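Local atomic coordinates of Xaa-Pro aminopeptidase (Thermococcus sibiricus MM 739, PDB entry 4RGZ), a protein that is probably a zinc-dependent M24B-family peptidase, a prolidase-type enzyme that cleaves peptide bonds next to proline. Residues Val223-Gly228 with Arg240-Gly245. Sequence-based numbering, arbitrary orientation.
Sequences VIFDYG and RTVVVG. With ZN (zinc ion), chain E.
The ring of Phe225 leans across the neighbouring strand, where CG1 of Val242 meets its edge in plane, 3.7 Å from CE1, and CB of Arg240 lies over one face. A chi1 of 53°, which sets CG between the backbone N and the carbonyl carbon, swings the ring over this strand. A flat, wide group suits the place, since it spans both neighbours and also meets Phe163 of helix 143-164; an alanine here would probably leave a gap between sheet and helix and deprive Val242 of its aromatic partner. Val223, on the same face, sets CG2 4.1 Å from CG2 of Val244, beta-branched side chains filling the end of the layer. Arg240 bends at chi2 and sends its guanidinium to Asp345 and the carbonyl of Glu344. On the opposite face Ile224 and Thr241 run side by side, CG1 3.7 Å from OG1, whose hydrogen-bonding partner is Arg342 O. Two pairs of nearly straight backbone bonds, such as Val223 N to Val242 O (2.8 Å), fix the register. Asp226, also on that face, binds zinc through OD1 at 2.1 Å, with Asp237 and Glu344 as fellow ligands: an antiparallel beta hairpin carrying metal ligands, as in the pita-bread fold of M24 metallopeptidases.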
loop_
_atom_site.group_PDB
_atom_site.type_symbol
_atom_site.label_atom_id
_atom_site.label_comp_id
_atom_site.label_asym_id
_atom_site.label_seq_id
_atom_site.Cartn_x
_atom_site.Cartn_y
_atom_site.Cartn_z
ATOM N N VAL A 223 -16.421 -8.399 -20.069
ATOM C CA VAL A 223 -15.931 -8.073 -18.754
ATOM C C VAL A 223 -14.588 -8.735 -18.540
ATOM O O VAL A 223 -14.461 -9.965 -18.623
ATOM C CB VAL A 223 -16.899 -8.546 -17.656
ATOM C CG1 VAL A 223 -16.461 -8.012 -16.296
ATOM C CG2 VAL A 223 -18.315 -8.098 -17.963
ATOM N N ILE A 224 -13.602 -7.879 -18.327
ATOM C CA ILE A 224 -12.253 -8.238 -18.009
ATOM C C ILE A 224 -12.122 -8.267 -16.503
ATOM O O ILE A 224 -12.618 -7.360 -15.809
ATOM C CB ILE A 224 -11.309 -7.156 -18.514
ATOM C CG1 ILE A 224 -11.491 -6.970 -20.013
ATOM C CG2 ILE A 224 -9.852 -7.434 -18.119
ATOM C CD1 ILE A 224 -10.472 -6.006 -20.607
ATOM N N PHE A 225 -11.485 -9.310 -15.985
ATOM C CA PHE A 225 -11.159 -9.354 -14.551
ATOM C C PHE A 225 -9.725 -9.832 -14.253
ATOM O O PHE A 225 -9.240 -10.813 -14.821
ATOM C CB PHE A 225 -12.247 -10.036 -13.718
ATOM C CG PHE A 225 -12.647 -11.386 -14.199
ATOM C CD1 PHE A 225 -13.319 -11.551 -15.412
ATOM C CD2 PHE A 225 -12.390 -12.521 -13.411
ATOM C CE1 PHE A 225 -13.709 -12.821 -15.832
ATOM C CE2 PHE A 225 -12.771 -13.804 -13.824
ATOM C CZ PHE A 225 -13.442 -13.952 -15.023
ATOM N N ASP A 226 -9.047 -9.073 -13.401
ATOM C CA ASP A 226 -7.593 -9.114 -13.285
ATOM C C ASP A 226 -7.326 -8.995 -11.787
ATOM O O ASP A 226 -7.781 -8.047 -11.138
ATOM C CB ASP A 226 -7.008 -7.941 -14.083
ATOM C CG ASP A 226 -5.481 -7.932 -14.168
ATOM O OD1 ASP A 226 -4.802 -8.763 -13.521
ATOM O OD2 ASP A 226 -4.938 -7.069 -14.927
ATOM N N TYR A 227 -6.644 -9.994 -11.227
ATOM C CA TYR A 227 -6.514 -10.090 -9.777
ATOM C C TYR A 227 -5.328 -10.956 -9.458
ATOM O O TYR A 227 -4.637 -11.432 -10.371
ATOM C CB TYR A 227 -7.815 -10.633 -9.123
ATOM C CG TYR A 227 -8.281 -11.961 -9.673
ATOM C CD1 TYR A 227 -8.781 -12.077 -10.974
ATOM C CD2 TYR A 227 -8.196 -13.126 -8.901
ATOM C CE1 TYR A 227 -9.186 -13.308 -11.473
ATOM C CE2 TYR A 227 -8.590 -14.354 -9.407
ATOM C CZ TYR A 227 -9.085 -14.450 -10.676
ATOM O OH TYR A 227 -9.482 -15.699 -11.164
ATOM N N GLY A 228 -5.067 -11.150 -8.174
ATOM C CA GLY A 228 -3.921 -11.921 -7.758
ATOM C C GLY A 228 -3.859 -12.159 -6.274
ATOM O O GLY A 228 -4.445 -11.434 -5.465
ATOM N N ARG A 240 -8.742 -12.648 -16.978
ATOM C CA ARG A 240 -9.571 -13.400 -17.915
ATOM C C ARG A 240 -10.717 -12.529 -18.452
ATOM O O ARG A 240 -11.149 -11.566 -17.799
ATOM C CB ARG A 240 -10.108 -14.681 -17.262
ATOM C CG ARG A 240 -9.036 -15.742 -17.022
ATOM C CD ARG A 240 -8.536 -16.362 -18.344
ATOM N NE ARG A 240 -7.653 -17.510 -18.145
ATOM C CZ ARG A 240 -6.334 -17.461 -17.936
ATOM N NH1 ARG A 240 -5.681 -16.306 -17.889
ATOM N NH2 ARG A 240 -5.664 -18.590 -17.764
ATOM N N THR A 241 -11.217 -12.871 -19.632
ATOM C CA THR A 241 -12.260 -12.082 -20.256
ATOM C C THR A 241 -13.447 -12.949 -20.605
ATOM O O THR A 241 -13.297 -13.987 -21.229
ATOM C CB THR A 241 -11.708 -11.354 -21.490
ATOM O OG1 THR A 241 -10.697 -10.443 -21.062
ATOM C CG2 THR A 241 -12.774 -10.589 -22.221
ATOM N N VAL A 242 -14.624 -12.497 -20.178
ATOM C CA VAL A 242 -15.869 -13.223 -20.381
ATOM C C VAL A 242 -16.923 -12.289 -20.984
ATOM O O VAL A 242 -16.788 -11.074 -20.877
ATOM C CB VAL A 242 -16.402 -13.844 -19.056
ATOM C CG1 VAL A 242 -15.397 -14.833 -18.466
ATOM C CG2 VAL A 242 -16.814 -12.775 -18.028
ATOM N N VAL A 243 -17.958 -12.863 -21.607
ATOM C CA VAL A 243 -19.087 -12.118 -22.171
ATOM C C VAL A 243 -20.386 -12.475 -21.501
ATOM O O VAL A 243 -20.693 -13.645 -21.337
ATOM C CB VAL A 243 -19.280 -12.389 -23.663
ATOM C CG1 VAL A 243 -18.366 -11.486 -24.454
ATOM C CG2 VAL A 243 -19.028 -13.851 -24.025
ATOM N N VAL A 244 -21.141 -11.457 -21.099
ATOM C CA VAL A 244 -22.519 -11.653 -20.657
ATOM C C VAL A 244 -23.340 -11.590 -21.935
ATOM O O VAL A 244 -23.107 -10.707 -22.773
ATOM C CB VAL A 244 -22.976 -10.570 -19.661
ATOM C CG1 VAL A 244 -24.071 -11.096 -18.773
ATOM C CG2 VAL A 244 -21.824 -10.139 -18.782
ATOM N N GLY A 245 -24.262 -12.536 -22.101
ATOM C CA GLY A 245 -25.003 -12.709 -23.357
ATOM C C GLY A 245 -24.131 -13.311 -24.445
ATOM O O GLY A 245 -22.916 -13.367 -24.284
HETATM ZN ZN ZN E . -2.763 -8.772 -14.108
HETATM O O HOH W 1 -1.424 -7.280 -14.704
#